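Local coordinates for protein xylulose kinase (Bifidobacterium adolescentis ATCC 15703, PDB 3I8B) that probably phosphorylates D-xylulose at the expense of ATP, giving D-xylulose 5-phosphate, as a member of the FGGY family of carbohydrate kinases, at residues R427-G432 against T453-D458; T330-R335 against P369-E374. All coordinates share one frame; numbering follows the deposited sequence.

How the interactions relate
Both contacts belong to the C-terminal FGGY domain, of the actin-like ATPase superfamily, and interaction 2 closes before interaction 1 opens along the chain. One mixed sheet links them: strands 324-330, 297-301, 288-293, 427-431 and 452-455 lie side by side in that order. Interaction 1 pairs the last two of these strands, whereas interaction 2 ties the loop leaving strand 324-330 to a second loop. Their centres are about 21 Å apart and their nearest atoms about 8 Å. Interaction 1 is the nearer to the predicted active site: the Ile-431 side chain lies about 10 Å from that of Asp-274, the predicted proton acceptor. Interaction 2 lies away from that site and from the magnesium.

Interaction 1 of 2, residues R427-G432 against T453-D458; sequences RILLIG and TRPATD
Leu-429 and Thr-453 form a parallel beta bridge between strands 427-431 and 452-455, the two strands of a beta-alpha-beta unit whose crossover helix is 438-448. Two backbone hydrogen bonds clasp Thr-453: its N donates to Ile-428 O (3.0 Å), and its O accepts from Leu-430 N (2.8 Å), the latter nearly in line with the carbonyl at a C=O...N angle of 175°. A CA-H...O contact from Leu-429 to the same carbonyl adds a weaker link. Beyond Thr-453 the proline ring has no N-H to offer, and a water takes over, donating to both Leu-430 O (2.8 Å) and Pro-455 O (2.7 Å).

The apolar part centres on the Pro-455 ring. Its CG meets Leu-429 CD2 at 3.8 Å and Ile-431 CG2 at 4.0 Å, and both side chains cross the ring at about a right angle. For Ile-431, chi1 of 54° sets CG1 between the backbone N and the carbonyl carbon, and it is the other branch, CG2, that meets the proline. Tyr-460 of the following helix touches both Ile-431 and Pro-455.

Between the two segments, Arg-427 and Thr-453 are joined through a water, which lies in the guanidinium plane, accepts from Arg-427 NH1 and also binds Thr-453 OG1. Leu-429 CD1 lies over the centre of that guanidinium, 3.7 Å above its plane, while NH2 forms a salt bridge with Asp-288. Direct backbone pairing is thus short, and water and proline packing continue the junction as the strands diverge.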
ATOM      1  N   ARG A 427      15.123   4.533 -11.917  1.00 22.04           N
ATOM      2  CA  ARG A 427      14.076   4.972 -12.825  1.00 23.74           C
ATOM      3  C   ARG A 427      12.844   5.373 -12.023  1.00 19.70           C
ATOM      4  O   ARG A 427      12.497   4.713 -11.040  1.00 20.74           O
ATOM      5  CB  ARG A 427      13.720   3.854 -13.808  1.00 24.73           C
ATOM      6  CG  ARG A 427      12.684   4.233 -14.858  1.00 24.04           C
ATOM      7  CD  ARG A 427      12.517   3.091 -15.861  1.00 27.69           C
ATOM      8  NE  ARG A 427      11.781   1.973 -15.278  1.00 26.19           N
ATOM      9  CZ  ARG A 427      10.615   1.523 -15.732  1.00 27.99           C
ATOM     10  NH1 ARG A 427      10.061   2.076 -16.806  1.00 27.26           N
ATOM     11  NH2 ARG A 427      10.016   0.502 -15.128  1.00 24.18           N
ATOM     12  N   ILE A 428      12.186   6.443 -12.457  1.00 18.39           N
ATOM     13  CA  ILE A 428      11.026   7.002 -11.759  1.00 18.72           C
ATOM     14  C   ILE A 428       9.783   6.941 -12.632  1.00 20.03           C
ATOM     15  O   ILE A 428       9.804   7.406 -13.771  1.00 20.54           O
ATOM     16  CB  ILE A 428      11.241   8.492 -11.425  1.00 17.27           C
ATOM     17  CG1 ILE A 428      12.588   8.712 -10.739  1.00 21.73           C
ATOM     18  CG2 ILE A 428      10.084   9.038 -10.571  1.00 17.05           C
ATOM     19  CD1 ILE A 428      12.897  10.183 -10.483  1.00 19.98           C
ATOM     20  N   LEU A 429       8.701   6.383 -12.094  1.00 15.97           N
ATOM     21  CA  LEU A 429       7.409   6.420 -12.761  1.00 15.30           C
ATOM     22  C   LEU A 429       6.513   7.376 -11.989  1.00 17.79           C
ATOM     23  O   LEU A 429       6.512   7.365 -10.763  1.00 18.63           O
ATOM     24  CB  LEU A 429       6.766   5.032 -12.808  1.00 15.20           C
ATOM     25  CG  LEU A 429       7.394   4.015 -13.766  1.00 22.80           C
ATOM     26  CD1 LEU A 429       8.809   3.697 -13.353  1.00 22.07           C
ATOM     27  CD2 LEU A 429       6.551   2.749 -13.842  1.00 24.58           C
ATOM     28  N   LEU A 430       5.764   8.204 -12.708  1.00 15.75           N
ATOM     29  CA  LEU A 430       4.884   9.170 -12.081  1.00 19.42           C
ATOM     30  C   LEU A 430       3.447   8.878 -12.479  1.00 21.17           C
ATOM     31  O   LEU A 430       3.098   8.929 -13.665  1.00 20.06           O
ATOM     32  CB  LEU A 430       5.268  10.590 -12.496  1.00 19.86           C
ATOM     33  CG  LEU A 430       4.330  11.694 -12.008  1.00 24.39           C
ATOM     34  CD1 LEU A 430       4.377  11.811 -10.475  1.00 23.31           C
ATOM     35  CD2 LEU A 430       4.674  13.029 -12.672  1.00 23.21           C
ATOM     36  N   ILE A 431       2.623   8.574 -11.484  1.00 17.59           N
ATOM     37  CA  ILE A 431       1.225   8.229 -11.709  1.00 21.47           C
ATOM     38  C   ILE A 431       0.319   9.031 -10.793  1.00 23.45           C
ATOM     39  O   ILE A 431       0.782   9.879 -10.027  1.00 24.69           O
ATOM     40  CB  ILE A 431       0.970   6.739 -11.433  1.00 20.29           C
ATOM     41  CG1 ILE A 431       1.455   6.383 -10.022  1.00 20.65           C
ATOM     42  CG2 ILE A 431       1.643   5.879 -12.496  1.00 22.66           C
ATOM     43  CD1 ILE A 431       1.327   4.905  -9.664  1.00 26.12           C
ATOM     44  N   GLY A 432      -0.977   8.751 -10.869  1.00 24.60           N
ATOM     45  CA  GLY A 432      -1.965   9.470 -10.091  1.00 23.97           C
ATOM     46  C   GLY A 432      -2.364  10.787 -10.735  1.00 24.70           C
ATOM     47  O   GLY A 432      -1.792  11.192 -11.747  1.00 27.97           O
ATOM     48  N   THR A 453       9.182   9.043 -16.180  1.00 21.00           N
ATOM     49  CA  THR A 453       8.277   8.330 -17.061  1.00 18.17           C
ATOM     50  C   THR A 453       6.827   8.446 -16.599  1.00 21.51           C
ATOM     51  O   THR A 453       6.522   8.295 -15.409  1.00 19.01           O
ATOM     52  CB  THR A 453       8.671   6.838 -17.159  1.00 25.14           C
ATOM     53  OG1 THR A 453       9.939   6.720 -17.817  1.00 23.15           O
ATOM     54  CG2 THR A 453       7.624   6.057 -17.922  1.00 18.41           C
ATOM     55  N   ARG A 454       5.932   8.716 -17.549  1.00 19.79           N
ATOM     56  CA  ARG A 454       4.502   8.780 -17.258  1.00 24.83           C
ATOM     57  C   ARG A 454       3.760   7.633 -17.941  1.00 26.65           C
ATOM     58  O   ARG A 454       3.418   7.725 -19.125  1.00 24.27           O
ATOM     59  CB  ARG A 454       3.905  10.122 -17.694  1.00 22.94           C
ATOM     60  CG  ARG A 454       4.252  11.287 -16.784  1.00 26.27           C
ATOM     61  CD  ARG A 454       3.500  12.537 -17.183  1.00 24.78           C
ATOM     62  NE  ARG A 454       3.813  12.927 -18.551  1.00 26.15           N
ATOM     63  CZ  ARG A 454       2.968  12.809 -19.572  1.00 31.24           C
ATOM     64  NH1 ARG A 454       1.747  12.326 -19.376  1.00 25.11           N
ATOM     65  NH2 ARG A 454       3.344  13.182 -20.790  1.00 34.51           N
ATOM     66  N   PRO A 455       3.512   6.547 -17.192  1.00 27.20           N
ATOM     67  CA  PRO A 455       2.739   5.418 -17.718  1.00 25.50           C
ATOM     68  C   PRO A 455       1.320   5.864 -18.018  1.00 25.75           C
ATOM     69  O   PRO A 455       0.778   6.657 -17.260  1.00 24.01           O
ATOM     70  CB  PRO A 455       2.730   4.420 -16.549  1.00 28.30           C
ATOM     71  CG  PRO A 455       3.896   4.822 -15.678  1.00 29.80           C
ATOM     72  CD  PRO A 455       3.963   6.319 -15.805  1.00 21.56           C
ATOM     73  N   ALA A 456       0.725   5.374 -19.101  1.00 25.18           N
ATOM     74  CA  ALA A 456      -0.660   5.711 -19.391  1.00 26.79           C
ATOM     75  C   ALA A 456      -1.555   5.306 -18.222  1.00 28.01           C
ATOM     76  O   ALA A 456      -1.362   4.254 -17.608  1.00 24.38           O
ATOM     77  CB  ALA A 456      -1.117   5.041 -20.673  1.00 29.66           C
ATOM     78  N   THR A 457      -2.520   6.156 -17.901  1.00 26.43           N
ATOM     79  CA  THR A 457      -3.470   5.864 -16.836  1.00 26.25           C
ATOM     80  C   THR A 457      -4.211   4.557 -17.162  1.00 30.31           C
ATOM     81  O   THR A 457      -4.640   4.341 -18.301  1.00 24.03           O
ATOM     82  CB  THR A 457      -4.457   7.037 -16.631  1.00 30.10           C
ATOM     83  OG1 THR A 457      -5.474   6.658 -15.696  1.00 36.89           O
ATOM     84  CG2 THR A 457      -5.113   7.416 -17.940  1.00 35.02           C
ATOM     85  N   ASP A 458      -4.323   3.676 -16.166  1.00 30.48           N
ATOM     86  CA  ASP A 458      -4.916   2.343 -16.350  1.00 23.97           C
ATOM     87  C   ASP A 458      -5.155   1.662 -14.992  1.00 27.09           C
ATOM     88  O   ASP A 458      -4.757   2.173 -13.935  1.00 19.17           O
ATOM     89  CB  ASP A 458      -4.012   1.477 -17.244  1.00 18.92           C
ATOM     90  CG  ASP A 458      -4.792   0.439 -18.061  1.00 21.03           C
ATOM     91  OD1 ASP A 458      -5.929   0.076 -17.694  1.00 18.33           O
ATOM     92  OD2 ASP A 458      -4.246  -0.031 -19.077  1.00 21.85           O
TER
HETATM   93  O   HOH W   1      10.701   4.327 -19.041  1.00 33.45           O
HETATM   94  O   HOH W   2       0.988   8.723 -15.511  1.00 22.70           O

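Interaction 2 of 2, residues T330-R335 against P369-E374; sequences TINGSR and PYFDGE
Glu-374 reaches across to the loop at Ile-331 and Asn-332, where its carboxylate receives two consecutive backbone N-H groups. Ile-331 N binds OE1 at 2.8 Å and Asn-332 N binds OE2 at 2.7 Å, each on the syn side but somewhat out of the carboxylate plane. An unusual chi1 of -101°, off the staggered positions, and a bend at chi2 together bring the carboxylate to this backbone, and Glu-374 CB lies over the rim of the Tyr-370 ring.

Asn-332 answers with its own side chain. Having CG beside the backbone N (chi1 -62°) carries the amide towards segment 369-374, where ND2 makes two bonds: one to Phe-371 O at 3.0 Å, almost exactly in the amide plane, and one to Glu-374 OE2 at 3.1 Å, arriving from above the carboxylate plane. Asn-332 N and ND2 approach OE2 from the same face, and a water bridging to Asn-332 O donates to it as well. The amide oxygen OD1 sits at the edge of the Phe-371 ring, near its plane, and 3.2 Å from Phe-371 CB, with amide and ring planes 63° apart.

Phe-371 and Asp-372 are the central residues of a type II beta turn from Tyr-370 to Gly-373, closed by Gly-373 N to Tyr-370 O. At its corner Asp-372 OD2 pairs with Arg-335 NH2 (3.5 Å) by charge alone, well out of the guanidinium plane.

A glutamine in place of Glu-374 would probably leave one of the two backbone N-H groups without an acceptor. With so many donors around it, the buried carboxylate is likely to be held in the ionised form, tying the two loops together.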
ATOM      1  N   THR A 330       3.348  10.458   1.990  1.00 17.52           N
ATOM      2  CA  THR A 330       3.403  11.870   2.325  1.00 18.64           C
ATOM      3  C   THR A 330       1.980  12.407   2.484  1.00 20.20           C
ATOM      4  O   THR A 330       1.121  12.191   1.625  1.00 21.03           O
ATOM      5  CB  THR A 330       4.175  12.671   1.254  1.00 19.55           C
ATOM      6  OG1 THR A 330       3.760  12.254  -0.058  1.00 20.47           O
ATOM      7  CG2 THR A 330       5.682  12.454   1.400  1.00 16.17           C
ATOM      8  N   ILE A 331       1.718  13.084   3.595  1.00 22.77           N
ATOM      9  CA  ILE A 331       0.417  13.716   3.808  1.00 21.07           C
ATOM     10  C   ILE A 331       0.176  14.742   2.720  1.00 20.24           C
ATOM     11  O   ILE A 331      -0.918  14.859   2.164  1.00 21.46           O
ATOM     12  CB  ILE A 331       0.376  14.477   5.141  1.00 23.94           C
ATOM     13  CG1 ILE A 331       0.634  13.529   6.316  1.00 25.87           C
ATOM     14  CG2 ILE A 331      -0.957  15.215   5.281  1.00 20.89           C
ATOM     15  CD1 ILE A 331      -0.527  12.614   6.612  1.00 35.01           C
ATOM     16  N   ASN A 332       1.229  15.486   2.413  1.00 19.82           N
ATOM     17  CA  ASN A 332       1.107  16.611   1.509  1.00 21.63           C
ATOM     18  C   ASN A 332       1.585  16.322   0.098  1.00 18.78           C
ATOM     19  O   ASN A 332       2.785  16.304  -0.191  1.00 17.94           O
ATOM     20  CB  ASN A 332       1.806  17.828   2.106  1.00 19.66           C
ATOM     21  CG  ASN A 332       1.177  18.245   3.420  1.00 22.37           C
ATOM     22  OD1 ASN A 332       0.128  18.885   3.438  1.00 23.26           O
ATOM     23  ND2 ASN A 332       1.791  17.843   4.524  1.00 19.04           N
ATOM     24  N   GLY A 333       0.621  16.094  -0.781  1.00 20.49           N
ATOM     25  CA  GLY A 333       0.914  15.934  -2.189  1.00 23.25           C
ATOM     26  C   GLY A 333       0.293  17.098  -2.923  1.00 23.09           C
ATOM     27  O   GLY A 333       0.660  18.247  -2.708  1.00 22.45           O
ATOM     28  N   SER A 334      -0.674  16.784  -3.772  1.00 23.76           N
ATOM     29  CA  SER A 334      -1.385  17.775  -4.550  1.00 23.62           C
ATOM     30  C   SER A 334      -2.029  18.844  -3.665  1.00 24.91           C
ATOM     31  O   SER A 334      -2.198  19.988  -4.092  1.00 23.94           O
ATOM     32  CB  SER A 334      -2.458  17.078  -5.385  1.00 18.21           C
ATOM     33  OG  SER A 334      -3.170  18.015  -6.149  1.00 32.59           O
ATOM     34  N   ARG A 335      -2.394  18.477  -2.438  1.00 21.50           N
ATOM     35  CA  ARG A 335      -3.023  19.448  -1.543  1.00 25.70           C
ATOM     36  C   ARG A 335      -2.155  20.703  -1.377  1.00 25.18           C
ATOM     37  O   ARG A 335      -2.674  21.797  -1.192  1.00 25.45           O
ATOM     38  CB  ARG A 335      -3.357  18.825  -0.186  1.00 24.85           C
ATOM     39  CG  ARG A 335      -2.146  18.395   0.621  1.00 24.25           C
ATOM     40  CD  ARG A 335      -2.580  17.585   1.822  1.00 23.36           C
ATOM     41  NE  ARG A 335      -3.459  18.354   2.694  1.00 30.37           N
ATOM     42  CZ  ARG A 335      -4.105  17.846   3.739  1.00 32.00           C
ATOM     43  NH1 ARG A 335      -3.971  16.558   4.034  1.00 42.65           N
ATOM     44  NH2 ARG A 335      -4.875  18.619   4.495  1.00 30.44           N
ATOM     45  N   PRO A 369       6.591  21.889   3.039  1.00 18.95           N
ATOM     46  CA  PRO A 369       5.130  21.865   2.990  1.00 20.34           C
ATOM     47  C   PRO A 369       4.484  20.892   3.963  1.00 21.17           C
ATOM     48  O   PRO A 369       3.609  20.140   3.533  1.00 21.43           O
ATOM     49  CB  PRO A 369       4.842  21.369   1.565  1.00 22.07           C
ATOM     50  CG  PRO A 369       6.171  20.888   1.006  1.00 21.20           C
ATOM     51  CD  PRO A 369       7.172  20.907   2.107  1.00 20.56           C
ATOM     52  N   TYR A 370       4.882  20.899   5.229  1.00 20.53           N
ATOM     53  CA  TYR A 370       4.302  19.964   6.189  1.00 19.50           C
ATOM     54  C   TYR A 370       2.960  20.469   6.730  1.00 22.55           C
ATOM     55  O   TYR A 370       2.728  20.492   7.939  1.00 22.22           O
ATOM     56  CB  TYR A 370       5.275  19.665   7.336  1.00 17.45           C
ATOM     57  CG  TYR A 370       6.606  19.085   6.900  1.00 23.01           C
ATOM     58  CD1 TYR A 370       6.785  18.560   5.619  1.00 25.80           C
ATOM     59  CD2 TYR A 370       7.680  19.036   7.779  1.00 23.59           C
ATOM     60  CE1 TYR A 370       8.007  18.026   5.223  1.00 18.91           C
ATOM     61  CE2 TYR A 370       8.890  18.506   7.396  1.00 23.25           C
ATOM     62  CZ  TYR A 370       9.050  18.004   6.123  1.00 24.38           C
ATOM     63  OH  TYR A 370      10.263  17.482   5.765  1.00 21.11           O
ATOM     64  N   PHE A 371       2.072  20.873   5.832  1.00 22.95           N
ATOM     65  CA  PHE A 371       0.739  21.285   6.247  1.00 23.14           C
ATOM     66  C   PHE A 371       0.121  20.150   7.037  1.00 22.93           C
ATOM     67  O   PHE A 371      -0.032  19.045   6.515  1.00 23.21           O
ATOM     68  CB  PHE A 371      -0.124  21.611   5.032  1.00 22.29           C
ATOM     69  CG  PHE A 371       0.396  22.751   4.218  1.00 22.71           C
ATOM     70  CD1 PHE A 371       0.125  24.059   4.579  1.00 23.38           C
ATOM     71  CD2 PHE A 371       1.171  22.517   3.093  1.00 22.83           C
ATOM     72  CE1 PHE A 371       0.607  25.114   3.834  1.00 22.03           C
ATOM     73  CE2 PHE A 371       1.658  23.570   2.339  1.00 22.15           C
ATOM     74  CZ  PHE A 371       1.380  24.869   2.711  1.00 24.53           C
ATOM     75  N   ASP A 372      -0.209  20.406   8.298  1.00 20.18           N
ATOM     76  CA  ASP A 372      -0.816  19.375   9.139  1.00 22.37           C
ATOM     77  C   ASP A 372       0.139  18.212   9.431  1.00 24.67           C
ATOM     78  O   ASP A 372      -0.293  17.076   9.615  1.00 28.03           O
ATOM     79  CB  ASP A 372      -2.100  18.854   8.480  1.00 27.84           C
ATOM     80  CG  ASP A 372      -3.069  19.975   8.128  1.00 27.37           C
ATOM     81  OD1 ASP A 372      -3.752  20.482   9.041  1.00 29.43           O
ATOM     82  OD2 ASP A 372      -3.141  20.360   6.940  1.00 24.83           O
ATOM     83  N   GLY A 373       1.437  18.499   9.472  1.00 26.02           N
ATOM     84  CA  GLY A 373       2.439  17.491   9.776  1.00 26.82           C
ATOM     85  C   GLY A 373       2.855  16.671   8.564  1.00 25.62           C
ATOM     86  O   GLY A 373       2.489  17.001   7.434  1.00 26.14           O
ATOM     87  N   GLU A 374       3.639  15.621   8.794  1.00 22.71           N
ATOM     88  CA  GLU A 374       3.999  14.683   7.725  1.00 21.49           C
ATOM     89  C   GLU A 374       4.200  13.265   8.235  1.00 25.73           C
ATOM     90  O   GLU A 374       4.575  13.060   9.405  1.00 23.59           O
ATOM     91  CB  GLU A 374       5.261  15.126   6.966  1.00 22.36           C
ATOM     92  CG  GLU A 374       5.001  15.797   5.612  1.00 19.45           C
ATOM     93  CD  GLU A 374       4.185  14.939   4.665  1.00 22.26           C
ATOM     94  OE1 GLU A 374       4.097  13.707   4.894  1.00 22.98           O
ATOM     95  OE2 GLU A 374       3.635  15.495   3.690  1.00 19.92           O
TER
HETATM   96  O   HOH W   3       5.081  16.601   1.281  1.00 18.47           O